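Local coordinates for protein YrbA (Sinorhizobium meliloti 2011, PDB 5NFM) that binds divalent metal cations, copper among them, through two conserved histidines, and belongs to the BolA-like protein family, at residues M9-I21 against H30-G42. Residues are numbered along the deposited sequence; the frame is centred on the assembly and turned at random.
With LI (lithium ion), chain B; CU (copper (II) ion), chain C.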
loop_
_atom_site.group_PDB
_atom_site.type_symbol
_atom_site.label_atom_id
_atom_site.label_comp_id
_atom_site.label_asym_id
_atom_site.label_seq_id
_atom_site.Cartn_x
_atom_site.Cartn_y
_atom_site.Cartn_z
ATOM N N MET A 9 3.117 7.392 3.028
ATOM C CA MET A 9 1.696 7.704 2.911
ATOM C C MET A 9 0.840 6.577 3.476
ATOM O O MET A 9 -0.172 6.825 4.143
ATOM C CB MET A 9 1.345 8.000 1.460
ATOM C CG MET A 9 1.969 9.296 0.964
ATOM S SD MET A 9 1.285 9.803 -0.600
ATOM C CE MET A 9 -0.316 10.347 -0.002
ATOM N N ILE A 10 1.226 5.326 3.225
ATOM C CA ILE A 10 0.459 4.215 3.775
ATOM C C ILE A 10 0.494 4.248 5.295
ATOM O O ILE A 10 -0.540 4.077 5.958
ATOM C CB ILE A 10 0.952 2.872 3.209
ATOM C CG1 ILE A 10 0.728 2.825 1.694
ATOM C CG2 ILE A 10 0.235 1.723 3.912
ATOM C CD1 ILE A 10 1.366 1.625 0.999
ATOM N N LYS A 11 1.671 4.486 5.876
ATOM C CA LYS A 11 1.772 4.456 7.330
ATOM C C LYS A 11 1.096 5.650 7.991
ATOM O O LYS A 11 0.613 5.527 9.122
ATOM C CB LYS A 11 3.227 4.310 7.738
ATOM C CG LYS A 11 3.729 2.916 7.363
ATOM C CD LYS A 11 5.182 2.688 7.684
ATOM C CE LYS A 11 5.426 2.684 9.175
ATOM N NZ LYS A 11 6.738 2.053 9.484
ATOM N N ALA A 12 1.037 6.796 7.312
ATOM C CA ALA A 12 0.288 7.931 7.846
ATOM C C ALA A 12 -1.210 7.654 7.806
ATOM O O ALA A 12 -1.941 7.997 8.743
ATOM C CB ALA A 12 0.606 9.196 7.052
ATOM N N GLY A 13 -1.679 7.038 6.720
ATOM C CA GLY A 13 -3.105 6.844 6.539
ATOM C C GLY A 13 -3.667 5.642 7.267
ATOM O O GLY A 13 -4.865 5.613 7.572
ATOM N N ILE A 14 -2.828 4.643 7.540
ATOM C CA ILE A 14 -3.226 3.408 8.212
ATOM C C ILE A 14 -2.306 3.263 9.421
ATOM O O ILE A 14 -1.307 2.526 9.380
ATOM C CB ILE A 14 -3.160 2.189 7.273
ATOM C CG1 ILE A 14 -3.920 2.471 5.967
ATOM C CG2 ILE A 14 -3.721 0.960 7.981
ATOM C CD1 ILE A 14 -3.888 1.328 4.967
ATOM N N PRO A 15 -2.601 3.966 10.514
ATOM C CA PRO A 15 -1.683 3.973 11.658
ATOM C C PRO A 15 -1.446 2.564 12.182
ATOM O O PRO A 15 -2.380 1.788 12.380
ATOM C CB PRO A 15 -2.409 4.852 12.685
ATOM C CG PRO A 15 -3.299 5.725 11.877
ATOM C CD PRO A 15 -3.741 4.882 10.712
ATOM N N GLY A 16 -0.183 2.243 12.432
ATOM C CA GLY A 16 0.188 0.933 12.927
ATOM C C GLY A 16 0.541 -0.078 11.856
ATOM O O GLY A 16 0.991 -1.182 12.191
ATOM N N ALA A 17 0.360 0.258 10.584
ATOM C CA ALA A 17 0.628 -0.697 9.520
ATOM C C ALA A 17 2.118 -1.004 9.417
ATOM O O ALA A 17 2.974 -0.144 9.630
ATOM C CB ALA A 17 0.147 -0.143 8.181
ATOM N N ARG A 18 2.413 -2.253 9.052
ATOM C CA ARG A 18 3.738 -2.667 8.620
ATOM C C ARG A 18 3.731 -2.715 7.099
ATOM O O ARG A 18 2.849 -3.336 6.501
ATOM C CB ARG A 18 4.096 -4.049 9.168
ATOM C CG ARG A 18 4.118 -4.146 10.684
ATOM C CD ARG A 18 5.060 -5.243 11.146
ATOM N NE ARG A 18 4.803 -6.507 10.461
ATOM C CZ ARG A 18 3.965 -7.446 10.892
ATOM N NH1 ARG A 18 3.287 -7.282 12.024
ATOM N NH2 ARG A 18 3.808 -8.557 10.185
ATOM N N VAL A 19 4.710 -2.072 6.477
ATOM C CA VAL A 19 4.727 -1.892 5.030
ATOM C C VAL A 19 6.058 -2.374 4.474
ATOM O O VAL A 19 7.120 -2.030 4.998
ATOM C CB VAL A 19 4.491 -0.418 4.662
ATOM C CG1 VAL A 19 4.534 -0.218 3.157
ATOM C CG2 VAL A 19 3.173 0.063 5.243
ATOM N N THR A 20 5.989 -3.141 3.382
ATOM C CA THR A 20 7.154 -3.578 2.622
ATOM C C THR A 20 6.929 -3.174 1.169
ATOM O O THR A 20 5.982 -3.655 0.543
ATOM C CB THR A 20 7.309 -5.105 2.728
ATOM O OG1 THR A 20 7.361 -5.504 4.109
ATOM C CG2 THR A 20 8.558 -5.595 2.001
ATOM N N ILE A 21 7.775 -2.289 0.639
ATOM C CA ILE A 21 7.652 -1.781 -0.730
ATOM C C ILE A 21 8.804 -2.341 -1.552
ATOM O O ILE A 21 9.970 -2.174 -1.167
ATOM C CB ILE A 21 7.705 -0.236 -0.776
ATOM C CG1 ILE A 21 6.602 0.407 0.081
ATOM C CG2 ILE A 21 7.625 0.281 -2.220
ATOM C CD1 ILE A 21 5.198 -0.015 -0.272
ATOM N N HIS A 30 6.553 1.229 -11.452
ATOM C CA HIS A 30 5.644 0.208 -10.947
ATOM C C HIS A 30 6.254 -0.456 -9.718
ATOM O O HIS A 30 7.460 -0.758 -9.685
ATOM C CB HIS A 30 5.359 -0.847 -12.015
ATOM C CG HIS A 30 4.598 -0.313 -13.192
ATOM N ND1 HIS A 30 4.396 -1.067 -14.322
ATOM C CD2 HIS A 30 3.981 0.878 -13.418
ATOM C CE1 HIS A 30 3.699 -0.362 -15.198
ATOM N NE2 HIS A 30 3.434 0.826 -14.681
ATOM N N TYR A 31 5.392 -0.701 -8.726
ATOM C CA TYR A 31 5.784 -1.163 -7.408
ATOM C C TYR A 31 4.843 -2.269 -6.949
ATOM O O TYR A 31 3.737 -2.439 -7.481
ATOM C CB TYR A 31 5.696 -0.014 -6.386
ATOM C CG TYR A 31 6.607 1.165 -6.664
ATOM C CD1 TYR A 31 6.262 2.136 -7.597
ATOM C CD2 TYR A 31 7.810 1.322 -5.983
ATOM C CE1 TYR A 31 7.081 3.234 -7.837
ATOM C CE2 TYR A 31 8.635 2.419 -6.219
ATOM C CZ TYR A 31 8.262 3.371 -7.148
ATOM O OH TYR A 31 9.054 4.470 -7.389
ATOM N N ALA A 32 5.293 -3.006 -5.932
ATOM C CA ALA A 32 4.440 -3.898 -5.172
ATOM C C ALA A 32 4.558 -3.507 -3.704
ATOM O O ALA A 32 5.625 -3.103 -3.240
ATOM C CB ALA A 32 4.844 -5.358 -5.374
ATOM N N ALA A 33 3.447 -3.597 -2.985
ATOM C CA ALA A 33 3.398 -3.260 -1.567
ATOM C C ALA A 33 2.725 -4.380 -0.792
ATOM O O ALA A 33 1.653 -4.850 -1.181
ATOM C CB ALA A 33 2.628 -1.958 -1.325
ATOM N N GLU A 34 3.350 -4.786 0.314
ATOM C CA GLU A 34 2.697 -5.606 1.323
ATOM C C GLU A 34 2.360 -4.707 2.504
ATOM O O GLU A 34 3.221 -3.962 2.982
ATOM C CB GLU A 34 3.576 -6.761 1.789
ATOM C CG GLU A 34 2.857 -7.612 2.814
ATOM C CD GLU A 34 3.625 -8.837 3.212
ATOM O OE1 GLU A 34 4.796 -8.985 2.801
ATOM O OE2 GLU A 34 3.041 -9.661 3.938
ATOM N N VAL A 35 1.102 -4.757 2.941
ATOM C CA VAL A 35 0.629 -3.938 4.047
ATOM C C VAL A 35 -0.068 -4.854 5.042
ATOM O O VAL A 35 -1.044 -5.531 4.690
ATOM C CB VAL A 35 -0.322 -2.820 3.582
ATOM C CG1 VAL A 35 -0.665 -1.905 4.743
ATOM C CG2 VAL A 35 0.287 -2.033 2.421
ATOM N N VAL A 36 0.421 -4.859 6.279
ATOM C CA VAL A 36 -0.113 -5.691 7.349
ATOM C C VAL A 36 -0.644 -4.753 8.425
ATOM O O VAL A 36 0.107 -3.920 8.944
ATOM C CB VAL A 36 0.962 -6.622 7.929
ATOM C CG1 VAL A 36 0.363 -7.515 9.006
ATOM C CG2 VAL A 36 1.589 -7.466 6.831
ATOM N N ALA A 37 -1.933 -4.863 8.750
ATOM C CA ALA A 37 -2.548 -3.905 9.664
ATOM C C ALA A 37 -3.694 -4.576 10.406
ATOM O O ALA A 37 -4.489 -5.308 9.807
ATOM C CB ALA A 37 -3.086 -2.688 8.902
ATOM N N GLU A 38 -3.808 -4.283 11.705
ATOM C CA GLU A 38 -4.896 -4.860 12.488
ATOM C C GLU A 38 -6.265 -4.466 11.944
ATOM O O GLU A 38 -7.208 -5.274 11.993
ATOM C CB GLU A 38 -4.751 -4.456 13.956
ATOM C CG GLU A 38 -5.768 -5.138 14.868
ATOM C CD GLU A 38 -5.660 -6.656 14.860
ATOM O OE1 GLU A 38 -4.514 -7.169 14.792
ATOM O OE2 GLU A 38 -6.720 -7.331 14.917
ATOM N N ALA A 39 -6.391 -3.242 11.416
ATOM C CA ALA A 39 -7.663 -2.781 10.876
ATOM C C ALA A 39 -8.128 -3.632 9.699
ATOM O O ALA A 39 -9.303 -3.562 9.318
ATOM C CB ALA A 39 -7.537 -1.323 10.443
ATOM N N PHE A 40 -7.236 -4.434 9.112
ATOM C CA PHE A 40 -7.610 -5.315 8.017
ATOM C C PHE A 40 -8.298 -6.602 8.474
ATOM O O PHE A 40 -8.897 -7.291 7.639
ATOM C CB PHE A 40 -6.366 -5.690 7.211
ATOM C CG PHE A 40 -5.743 -4.548 6.421
ATOM C CD1 PHE A 40 -6.392 -3.338 6.197
ATOM C CD2 PHE A 40 -4.481 -4.732 5.875
ATOM C CE1 PHE A 40 -5.776 -2.337 5.443
ATOM C CE2 PHE A 40 -3.871 -3.739 5.113
ATOM C CZ PHE A 40 -4.517 -2.542 4.905
ATOM N N ARG A 41 -8.205 -6.969 9.755
ATOM C CA ARG A 41 -8.744 -8.258 10.176
ATOM C C ARG A 41 -10.260 -8.263 10.010
ATOM O O ARG A 41 -10.949 -7.354 10.481
ATOM C CB ARG A 41 -8.347 -8.577 11.619
ATOM C CG ARG A 41 -8.341 -10.078 11.900
ATOM C CD ARG A 41 -7.925 -10.417 13.330
ATOM N NE ARG A 41 -6.616 -9.877 13.691
ATOM C CZ ARG A 41 -5.447 -10.459 13.428
ATOM N NH1 ARG A 41 -5.376 -11.632 12.799
ATOM N NH2 ARG A 41 -4.327 -9.855 13.809
ATOM N N GLY A 42 -10.777 -9.300 9.345
ATOM C CA GLY A 42 -12.194 -9.409 9.071
ATOM C C GLY A 42 -12.659 -8.702 7.818
ATOM O O GLY A 42 -13.813 -8.891 7.411
HETATM LI LI LI B . 9.192 -0.493 -10.497
HETATM CU CU CU C . 2.325 2.195 -15.636
HETATM O O HOH W 1 -1.908 -2.663 13.018
HETATM O O HOH W 2 4.808 -5.605 5.342
HETATM O O HOH W 3 2.867 4.043 -14.182
HETATM O O HOH W 4 2.177 0.933 -17.710
HETATM O O HOH W 5 3.991 2.862 -16.568
HETATM O O HOH W 6 1.517 3.763 -16.628
#
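Arg-18 and Val-36 form a hydrogen-bonded pair of the antiparallel hairpin that opens the three-stranded mixed sheet of this BolA-like protein. Strand 18-23 is an outer strand, and strand 31-36 lies between it and strand 67-72. Arg-18 N donates to Val-36 O over 2.8 Å, and Val-36 N returns a bond to Arg-18 O. Two residues on, Thr-20 and Glu-34 repeat the exchange. All four bonds are close to straight.

The Arg-18 side chain runs beside Val-36 in the same direction. CB lies 4.0 Å from Val-36 O. The chain then bends at chi3 (-51°), which turns the guanidinium back over the valine. CZ comes to 4.1 Å from Val-36 CG1, and NH2 is nearest to that methyl at 3.8 Å. The valine thus covers one face of the guanidinium, displaced toward its rim.

Val-35 points to the opposite side of the sheet, under helix 5-13. Its tip meets the tip of Ile-10, with CG1 at 3.8 Å from Ile-10 CG2. Val-35 CG1 also touches Ala-17 CB. Ile-10 continues to Leu-56 of helix 45-56. Ile-14, just past the helix, sets CG2 against Ala-37 CB and CD1 against Phe-40 CZ. The Phe-40 ring carries Ala-37 CB over its centre and packs on Met-51 and Val-52.

Beyond the hairpin pairing, His-30 serves both metals. Its carbonyl O binds lithium with Asp-23, Leu-24 and Asp-27, while its NE2 binds copper at 2.0 Å, together with His-65 and four waters.

Packing is tightest at the Ile-21 and Ala-33 pair. Ile-21 CG1 stands anti to the carbonyl carbon (chi1 -58°), and chi2 of -57° folds CD1 to within 3.4 Å of Ala-33 CB.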